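PDB 7BTX: MDM10 isoform 1 from Saccharomyces cerevisiae, which helps tether the endoplasmic reticulum to mitochondria within the ERMES complex and acts in late assembly of the TOM complex of the mitochondrial outer membrane. Local coordinates for residues D[33-41]-D[419-430]; D[437-448]-D[480-491]. All coordinates share one frame; numbering follows the deposited sequence.

Contact 1 (D[33-41]-D[419-430]); sequences TLLDFRIPS and STSLRDKTLKLL
Lys-428 reaches from its strand to the loop at Phe-37 and meets it in two ways at once, through the loop backbone and through the aromatic ring. Its NZ donates to Phe-37 O at 2.9 Å and, at 3.3 Å, to Leu-35 O, where it approaches in the carbonyl plane. The same ammonium group stands 4.7 Å from the centroid of the Phe-37 ring and only 6° off the ring normal, a cation-pi contact over the face, while Lys-428 CE lies over the rim. Bends at chi2 and chi3 of the lysine carry NZ over the ring to the two carbonyls. Phe-37 carries its ring between its own N and carbonyl carbon (chi1 57°), which keeps ring and carbonyl close enough together to serve one amine.

The ring is packed between Leu-430 and Ser-419. Leu-430 CB lies 3.6 Å from Phe-37 CE2, and on the other side of the ring Ser-419 CB is 3.6 Å from Phe-37 CE1, both approaching obliquely. The apolar patch continues along the loop, with Ile-39 CD1 set 3.9 Å from Leu-430 CD1 and also against Leu-429 O, and Pro-40 touching the same leucine methyl through CD. Lys-417, on the strand that holds Ser-419, also touches both Phe-37 and Leu-430.

The solvent side is looser. Asp-36 and Arg-38 are exposed, and their side chains set out away from the hairpin; Asp-36 OD1 stays 5.4 Å from Lys-428 NZ, too far for a salt bridge.

The loop thus lies across a hairpin wall of the mitochondrial beta-barrel, probably on its lumenal face, before entering strand 44-48. A polar grip on the loop backbone and apolar packing of Phe-37, Ile-39 and Pro-40 on Leu-430 join loop and hairpin. Two carbonyl oxygens accept from Lys-428 NZ and the ring face adds its cation-pi contact, surroundings likely to stabilise the positive charge.

Contact 2 (D[437-448]-D[480-491]); sequences GFLISAGTELVF and VFPAKFGIQFQY
Phe-438 offers one face of its ring to Tyr-491, whose CD1 sits over the rim 3.5 Å from Phe-438 CE1; the planes are inclined at 41°, an oblique pair. Farther along, the Phe-485 ring receives Thr-444 CB at its edge, 3.7 Å from Phe-485 CD1, and Phe-489 meets Ile-440 obliquely. At the far end Val-480 CG2 lies 3.6 Å from Phe-448 CE1, while Val-480 CG1 packs on Leu-446. A chi1 of 179° swings the Tyr-491 ring across Phe-438 at a slant. Were the ring missing, as with an alanine, Phe-438 is likely to lose the aromatic partner over its face and to turn more freely.

The backbones run antiparallel. Gly-443 and Gly-486 form a hydrogen-bonded pair, with Gly-443 N to Gly-486 O at 2.9 Å and Gly-486 N to Gly-443 O at 3.0 Å, both donors nearly on the C=O axis. Leu-439 N adds a bond of 2.8 Å to Gln-490 O. An inverse gamma turn centred on Pro-482 and an extra residue at Lys-484 disturb the pairing with Glu-445.

Strand 439-447 bonds along its other side to strand 426-434, whereas Gln-488, Gln-490 and Tyr-491 lean on His-44, Gln-46 and Ile-47 of strand 44-48; Phe-481 and Pro-482 meet aromatic side chains of another protein's chain.

How the contacts relate
Contacts 1 and 2 follow one another along the chain, and their centres lie 11 Å apart on the same part of the barrel wall. Neighbouring strands 426-434 and 439-447 join them: Leu-429 N probably bonds to Thr-444 O at 2.8 Å, and Leu-427 O to Leu-446 N at 3.0 Å. The loop of contact 1 also reaches contact 2 directly, since Ile-39 CG2 packs 3.4 Å from both Gly-443 O and Lys-484 O. From there residues 33-41 lead into strand 44-48, which pairs in parallel with strand 491-492, the closure characteristic of 19-stranded mitochondrial barrels. Both contacts therefore lie close to the barrel seam.

Contact 1 (D[33-41]-D[419-430])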
# COMPACT_ATOMS: atom_id res chain seq x y z
N THR D 33 -3.01 -22.18 -27.13
CA THR D 33 -1.58 -22.08 -26.90
C THR D 33 -0.94 -21.11 -27.87
O THR D 33 -0.03 -20.36 -27.51
CB THR D 33 -0.96 -23.48 -27.02
OG1 THR D 33 -1.50 -24.33 -26.00
CG2 THR D 33 0.55 -23.45 -26.86
N LEU D 34 -1.46 -21.05 -29.10
CA LEU D 34 -0.86 -20.21 -30.13
C LEU D 34 -1.46 -18.82 -30.19
O LEU D 34 -0.82 -17.92 -30.75
CB LEU D 34 -0.99 -20.89 -31.49
CG LEU D 34 -0.07 -22.09 -31.61
CD1 LEU D 34 -0.25 -22.89 -32.87
CD2 LEU D 34 1.31 -21.56 -31.59
N LEU D 35 -2.63 -18.60 -29.61
CA LEU D 35 -3.30 -17.31 -29.76
C LEU D 35 -3.46 -16.58 -28.45
O LEU D 35 -3.17 -15.38 -28.37
CB LEU D 35 -4.69 -17.51 -30.38
CG LEU D 35 -4.82 -18.32 -31.66
CD1 LEU D 35 -6.26 -18.30 -32.07
CD2 LEU D 35 -3.96 -17.82 -32.76
N ASP D 36 -3.93 -17.26 -27.40
CA ASP D 36 -4.41 -16.61 -26.19
C ASP D 36 -3.41 -16.67 -25.05
O ASP D 36 -3.82 -16.77 -23.88
CB ASP D 36 -5.73 -17.24 -25.76
CG ASP D 36 -6.78 -17.19 -26.85
OD1 ASP D 36 -6.76 -16.23 -27.65
OD2 ASP D 36 -7.63 -18.10 -26.90
N PHE D 37 -2.12 -16.59 -25.34
CA PHE D 37 -1.13 -16.60 -24.26
C PHE D 37 -1.12 -15.25 -23.55
O PHE D 37 -1.76 -14.28 -23.96
CB PHE D 37 0.25 -16.98 -24.80
CG PHE D 37 0.76 -16.11 -25.90
CD1 PHE D 37 0.55 -16.44 -27.22
CD2 PHE D 37 1.52 -14.98 -25.62
CE1 PHE D 37 1.04 -15.65 -28.24
CE2 PHE D 37 2.01 -14.19 -26.63
CZ PHE D 37 1.77 -14.52 -27.94
N ARG D 38 -0.36 -15.18 -22.46
CA ARG D 38 -0.42 -14.05 -21.54
C ARG D 38 0.89 -13.28 -21.57
O ARG D 38 1.97 -13.88 -21.51
CB ARG D 38 -0.73 -14.53 -20.12
CG ARG D 38 -1.29 -13.44 -19.23
CD ARG D 38 -2.59 -12.90 -19.77
NE ARG D 38 -3.67 -13.88 -19.66
CZ ARG D 38 -4.47 -13.99 -18.60
NH1 ARG D 38 -4.32 -13.17 -17.57
NH2 ARG D 38 -5.42 -14.91 -18.58
N ILE D 39 0.79 -11.96 -21.64
CA ILE D 39 1.94 -11.06 -21.64
C ILE D 39 2.13 -10.54 -20.22
O ILE D 39 1.15 -10.14 -19.58
CB ILE D 39 1.74 -9.91 -22.64
CG1 ILE D 39 1.59 -10.45 -24.05
CG2 ILE D 39 2.88 -8.92 -22.58
CD1 ILE D 39 2.69 -11.36 -24.47
N PRO D 40 3.35 -10.55 -19.68
CA PRO D 40 3.59 -9.92 -18.38
C PRO D 40 3.42 -8.42 -18.45
O PRO D 40 3.67 -7.79 -19.48
CB PRO D 40 5.04 -10.31 -18.06
CG PRO D 40 5.33 -11.46 -18.95
CD PRO D 40 4.55 -11.23 -20.18
N SER D 41 2.99 -7.83 -17.33
CA SER D 41 2.67 -6.41 -17.29
C SER D 41 3.65 -5.61 -16.44
O SER D 41 3.54 -4.39 -16.36
CB SER D 41 1.24 -6.21 -16.78
OG SER D 41 1.09 -6.75 -15.48
N SER D 419 1.22 -13.22 -31.91
CA SER D 419 -0.22 -13.42 -32.10
C SER D 419 -0.93 -12.14 -32.51
O SER D 419 -1.23 -11.29 -31.66
CB SER D 419 -0.88 -13.97 -30.84
OG SER D 419 -0.96 -12.99 -29.83
N THR D 420 -1.26 -12.02 -33.79
CA THR D 420 -1.89 -10.82 -34.30
C THR D 420 -3.41 -10.95 -34.24
O THR D 420 -3.97 -11.95 -34.67
CB THR D 420 -1.46 -10.58 -35.74
OG1 THR D 420 -0.03 -10.59 -35.81
CG2 THR D 420 -1.97 -9.25 -36.25
N SER D 421 -4.08 -9.93 -33.72
CA SER D 421 -5.53 -9.84 -33.84
C SER D 421 -5.88 -8.75 -34.84
O SER D 421 -5.02 -7.95 -35.20
CB SER D 421 -6.18 -9.56 -32.48
OG SER D 421 -7.58 -9.43 -32.61
N LEU D 422 -7.13 -8.70 -35.30
CA LEU D 422 -7.51 -7.69 -36.29
C LEU D 422 -8.71 -6.87 -35.84
O LEU D 422 -8.83 -5.70 -36.22
CB LEU D 422 -7.81 -8.34 -37.64
CG LEU D 422 -6.69 -8.32 -38.68
CD1 LEU D 422 -5.55 -9.25 -38.33
CD2 LEU D 422 -7.25 -8.67 -40.04
N ARG D 423 -9.60 -7.46 -35.05
CA ARG D 423 -10.69 -6.68 -34.48
C ARG D 423 -10.17 -5.72 -33.42
O ARG D 423 -10.59 -4.56 -33.36
CB ARG D 423 -11.75 -7.62 -33.89
CG ARG D 423 -12.83 -6.95 -33.05
CD ARG D 423 -13.65 -5.95 -33.85
NE ARG D 423 -14.40 -6.59 -34.93
CZ ARG D 423 -14.93 -5.93 -35.96
NH1 ARG D 423 -14.79 -4.61 -36.04
NH2 ARG D 423 -15.59 -6.58 -36.90
N ASP D 424 -9.24 -6.18 -32.59
CA ASP D 424 -8.61 -5.32 -31.59
C ASP D 424 -7.34 -4.66 -32.11
O ASP D 424 -6.86 -3.71 -31.48
CB ASP D 424 -8.30 -6.13 -30.33
CG ASP D 424 -9.55 -6.62 -29.63
OD1 ASP D 424 -10.15 -5.83 -28.87
OD2 ASP D 424 -9.94 -7.79 -29.85
N LYS D 425 -6.80 -5.16 -33.23
CA LYS D 425 -5.64 -4.61 -33.93
C LYS D 425 -4.41 -4.55 -33.03
O LYS D 425 -3.78 -3.51 -32.86
CB LYS D 425 -5.96 -3.24 -34.55
CG LYS D 425 -5.14 -2.88 -35.79
CD LYS D 425 -4.87 -4.08 -36.69
CE LYS D 425 -4.02 -3.69 -37.88
NZ LYS D 425 -3.43 -4.88 -38.56
N THR D 426 -4.08 -5.70 -32.45
CA THR D 426 -2.95 -5.82 -31.55
C THR D 426 -1.89 -6.72 -32.16
O THR D 426 -2.08 -7.33 -33.22
CB THR D 426 -3.38 -6.38 -30.19
OG1 THR D 426 -4.02 -7.65 -30.37
CG2 THR D 426 -4.34 -5.43 -29.50
N LEU D 427 -0.75 -6.80 -31.48
CA LEU D 427 0.33 -7.70 -31.87
C LEU D 427 1.08 -8.05 -30.60
O LEU D 427 1.88 -7.24 -30.11
CB LEU D 427 1.23 -7.06 -32.91
CG LEU D 427 2.53 -7.78 -33.27
CD1 LEU D 427 2.25 -9.16 -33.82
CD2 LEU D 427 3.34 -6.98 -34.27
N LYS D 428 0.81 -9.22 -30.05
CA LYS D 428 1.52 -9.68 -28.87
C LYS D 428 2.77 -10.42 -29.28
O LYS D 428 2.75 -11.27 -30.17
CB LYS D 428 0.63 -10.59 -28.02
CG LYS D 428 -0.58 -9.90 -27.44
CD LYS D 428 -1.77 -10.82 -27.39
CE LYS D 428 -1.54 -11.96 -26.43
NZ LYS D 428 -2.72 -12.86 -26.35
N LEU D 429 3.88 -10.10 -28.63
CA LEU D 429 5.12 -10.83 -28.79
C LEU D 429 5.54 -11.38 -27.44
O LEU D 429 5.27 -10.77 -26.41
CB LEU D 429 6.24 -9.96 -29.36
CG LEU D 429 6.04 -9.31 -30.73
CD1 LEU D 429 5.59 -7.87 -30.59
CD2 LEU D 429 7.32 -9.40 -31.52
N LEU D 430 6.20 -12.53 -27.45
CA LEU D 430 6.61 -13.15 -26.20
C LEU D 430 7.82 -14.03 -26.45
O LEU D 430 7.78 -14.89 -27.34
CB LEU D 430 5.48 -13.99 -25.60
CG LEU D 430 5.74 -14.61 -24.23
CD1 LEU D 430 5.63 -13.58 -23.13
CD2 LEU D 430 4.78 -15.74 -23.97

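Contact 2 (D[437-448]-D[480-491])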
# COMPACT_ATOMS: atom_id res chain seq x y z
N GLY D 437 17.54 -24.43 -14.27
CA GLY D 437 16.46 -24.18 -13.34
C GLY D 437 15.81 -22.84 -13.54
O GLY D 437 14.77 -22.55 -12.94
N PHE D 438 16.39 -22.02 -14.40
CA PHE D 438 15.92 -20.66 -14.60
C PHE D 438 14.93 -20.60 -15.75
O PHE D 438 14.83 -21.52 -16.57
CB PHE D 438 17.10 -19.73 -14.88
CG PHE D 438 18.07 -19.63 -13.75
CD1 PHE D 438 17.89 -18.70 -12.75
CD2 PHE D 438 19.17 -20.47 -13.70
CE1 PHE D 438 18.78 -18.61 -11.71
CE2 PHE D 438 20.07 -20.38 -12.65
CZ PHE D 438 19.87 -19.45 -11.66
N LEU D 439 14.16 -19.51 -15.79
CA LEU D 439 13.17 -19.31 -16.84
C LEU D 439 12.90 -17.82 -16.96
O LEU D 439 12.25 -17.24 -16.08
CB LEU D 439 11.89 -20.08 -16.53
CG LEU D 439 10.80 -20.23 -17.59
CD1 LEU D 439 10.16 -21.59 -17.42
CD2 LEU D 439 9.73 -19.16 -17.47
N ILE D 440 13.38 -17.20 -18.03
CA ILE D 440 13.15 -15.79 -18.31
C ILE D 440 12.04 -15.69 -19.35
O ILE D 440 12.00 -16.48 -20.29
CB ILE D 440 14.44 -15.11 -18.79
CG1 ILE D 440 15.55 -15.33 -17.77
CG2 ILE D 440 14.26 -13.62 -18.94
CD1 ILE D 440 16.91 -14.94 -18.27
N SER D 441 11.13 -14.73 -19.18
CA SER D 441 9.97 -14.59 -20.05
C SER D 441 9.70 -13.11 -20.33
O SER D 441 8.96 -12.46 -19.59
CB SER D 441 8.76 -15.27 -19.43
OG SER D 441 7.59 -15.05 -20.20
N ALA D 442 10.28 -12.60 -21.41
CA ALA D 442 10.06 -11.22 -21.83
C ALA D 442 8.96 -11.17 -22.87
O ALA D 442 8.88 -12.03 -23.75
CB ALA D 442 11.34 -10.62 -22.40
N GLY D 443 8.10 -10.16 -22.77
CA GLY D 443 7.00 -10.06 -23.70
C GLY D 443 6.34 -8.70 -23.77
O GLY D 443 6.18 -8.04 -22.74
N THR D 444 5.94 -8.28 -24.96
CA THR D 444 5.31 -6.99 -25.16
C THR D 444 4.04 -7.14 -25.99
O THR D 444 3.78 -8.18 -26.59
CB THR D 444 6.25 -6.00 -25.85
OG1 THR D 444 5.62 -4.72 -25.93
CG2 THR D 444 6.60 -6.47 -27.24
N GLU D 445 3.26 -6.07 -26.03
CA GLU D 445 2.06 -5.98 -26.84
C GLU D 445 2.07 -4.63 -27.54
O GLU D 445 2.49 -3.63 -26.96
CB GLU D 445 0.80 -6.14 -26.00
CG GLU D 445 -0.47 -6.24 -26.80
CD GLU D 445 -1.70 -6.36 -25.93
OE1 GLU D 445 -1.59 -6.17 -24.71
OE2 GLU D 445 -2.79 -6.66 -26.47
N LEU D 446 1.64 -4.60 -28.79
CA LEU D 446 1.55 -3.35 -29.54
C LEU D 446 0.10 -3.12 -29.94
O LEU D 446 -0.70 -4.05 -29.99
CB LEU D 446 2.45 -3.39 -30.77
CG LEU D 446 3.87 -3.91 -30.54
CD1 LEU D 446 4.65 -3.94 -31.83
CD2 LEU D 446 4.59 -3.06 -29.53
N VAL D 447 -0.24 -1.86 -30.20
CA VAL D 447 -1.56 -1.49 -30.69
C VAL D 447 -1.35 -0.58 -31.90
O VAL D 447 -0.70 0.46 -31.79
CB VAL D 447 -2.41 -0.78 -29.62
CG1 VAL D 447 -3.67 -0.22 -30.23
CG2 VAL D 447 -2.77 -1.74 -28.51
N PHE D 448 -1.91 -0.97 -33.04
CA PHE D 448 -1.48 -0.43 -34.32
C PHE D 448 -2.33 0.73 -34.82
O PHE D 448 -2.13 1.16 -35.97
CB PHE D 448 -1.46 -1.54 -35.37
CG PHE D 448 -0.14 -2.23 -35.49
CD1 PHE D 448 0.82 -1.75 -36.36
CD2 PHE D 448 0.15 -3.34 -34.72
CE1 PHE D 448 2.05 -2.38 -36.47
CE2 PHE D 448 1.37 -3.97 -34.82
CZ PHE D 448 2.32 -3.49 -35.70
N VAL D 480 2.22 2.84 -33.86
CA VAL D 480 2.40 1.74 -32.93
C VAL D 480 2.57 2.30 -31.52
O VAL D 480 3.35 3.24 -31.31
CB VAL D 480 3.63 0.90 -33.33
CG1 VAL D 480 3.81 -0.28 -32.40
CG2 VAL D 480 3.51 0.45 -34.77
N PHE D 481 1.85 1.73 -30.56
CA PHE D 481 2.01 2.11 -29.16
C PHE D 481 2.24 0.86 -28.33
O PHE D 481 1.34 -0.01 -28.26
CB PHE D 481 0.81 2.90 -28.63
CG PHE D 481 1.17 3.87 -27.55
CD1 PHE D 481 1.41 5.20 -27.85
CD2 PHE D 481 1.30 3.45 -26.24
CE1 PHE D 481 1.77 6.09 -26.86
CE2 PHE D 481 1.66 4.33 -25.25
CZ PHE D 481 1.89 5.66 -25.56
N PRO D 482 3.39 0.72 -27.67
CA PRO D 482 3.66 -0.50 -26.90
C PRO D 482 2.99 -0.55 -25.54
O PRO D 482 3.61 -0.19 -24.53
CB PRO D 482 5.19 -0.48 -26.76
CG PRO D 482 5.56 0.95 -26.87
CD PRO D 482 4.58 1.56 -27.82
N ALA D 483 1.74 -1.00 -25.49
CA ALA D 483 1.07 -1.23 -24.22
C ALA D 483 1.60 -2.49 -23.55
O ALA D 483 1.89 -3.49 -24.21
CB ALA D 483 -0.43 -1.34 -24.42
N LYS D 484 1.71 -2.44 -22.22
CA LYS D 484 2.10 -3.53 -21.30
C LYS D 484 3.31 -4.37 -21.71
O LYS D 484 3.19 -5.55 -22.02
CB LYS D 484 0.90 -4.45 -20.95
CG LYS D 484 0.03 -5.08 -22.03
CD LYS D 484 -1.08 -5.90 -21.40
CE LYS D 484 -0.54 -6.90 -20.39
NZ LYS D 484 -1.62 -7.49 -19.55
N PHE D 485 4.49 -3.76 -21.72
CA PHE D 485 5.73 -4.53 -21.68
C PHE D 485 5.86 -5.25 -20.34
O PHE D 485 5.28 -4.84 -19.33
CB PHE D 485 6.92 -3.60 -21.91
CG PHE D 485 8.25 -4.31 -22.02
CD1 PHE D 485 8.56 -5.06 -23.15
CD2 PHE D 485 9.17 -4.24 -20.99
CE1 PHE D 485 9.77 -5.72 -23.25
CE2 PHE D 485 10.38 -4.90 -21.08
CZ PHE D 485 10.68 -5.64 -22.21
N GLY D 486 6.62 -6.34 -20.33
CA GLY D 486 6.88 -7.05 -19.10
C GLY D 486 7.95 -8.13 -19.19
O GLY D 486 8.07 -8.79 -20.21
N ILE D 487 8.73 -8.29 -18.13
CA ILE D 487 9.72 -9.35 -18.03
C ILE D 487 9.34 -10.23 -16.84
O ILE D 487 8.70 -9.77 -15.89
CB ILE D 487 11.16 -8.80 -17.91
CG1 ILE D 487 11.39 -7.70 -18.95
CG2 ILE D 487 12.21 -9.86 -18.20
CD1 ILE D 487 12.72 -6.99 -18.81
N GLN D 488 9.72 -11.50 -16.89
CA GLN D 488 9.35 -12.45 -15.85
C GLN D 488 10.48 -13.42 -15.56
O GLN D 488 10.66 -14.41 -16.28
CB GLN D 488 8.09 -13.20 -16.25
CG GLN D 488 7.57 -14.16 -15.21
CD GLN D 488 6.07 -14.17 -15.15
OE1 GLN D 488 5.40 -13.38 -15.81
NE2 GLN D 488 5.52 -15.07 -14.35
N PHE D 489 11.27 -13.14 -14.52
CA PHE D 489 12.32 -14.04 -14.11
C PHE D 489 11.76 -15.09 -13.16
O PHE D 489 10.81 -14.85 -12.42
CB PHE D 489 13.46 -13.28 -13.43
CG PHE D 489 13.99 -12.12 -14.23
CD1 PHE D 489 13.47 -10.85 -14.06
CD2 PHE D 489 15.01 -12.31 -15.15
CE1 PHE D 489 13.96 -9.79 -14.79
CE2 PHE D 489 15.49 -11.25 -15.88
CZ PHE D 489 14.97 -9.99 -15.70
N GLN D 490 12.37 -16.27 -13.17
CA GLN D 490 11.81 -17.40 -12.44
C GLN D 490 12.89 -18.43 -12.20
O GLN D 490 13.65 -18.76 -13.11
CB GLN D 490 10.64 -18.01 -13.22
CG GLN D 490 10.18 -19.35 -12.73
CD GLN D 490 8.81 -19.68 -13.25
OE1 GLN D 490 8.04 -18.78 -13.61
NE2 GLN D 490 8.49 -20.96 -13.29
N TYR D 491 12.96 -18.94 -10.97
CA TYR D 491 13.86 -20.01 -10.60
C TYR D 491 13.07 -21.08 -9.86
O TYR D 491 12.11 -20.78 -9.16
CB TYR D 491 15.00 -19.49 -9.72
CG TYR D 491 15.98 -20.54 -9.28
CD1 TYR D 491 16.83 -21.14 -10.18
CD2 TYR D 491 16.06 -20.92 -7.95
CE1 TYR D 491 17.72 -22.11 -9.78
CE2 TYR D 491 16.95 -21.88 -7.54
CZ TYR D 491 17.78 -22.47 -8.46
OH TYR D 491 18.67 -23.43 -8.06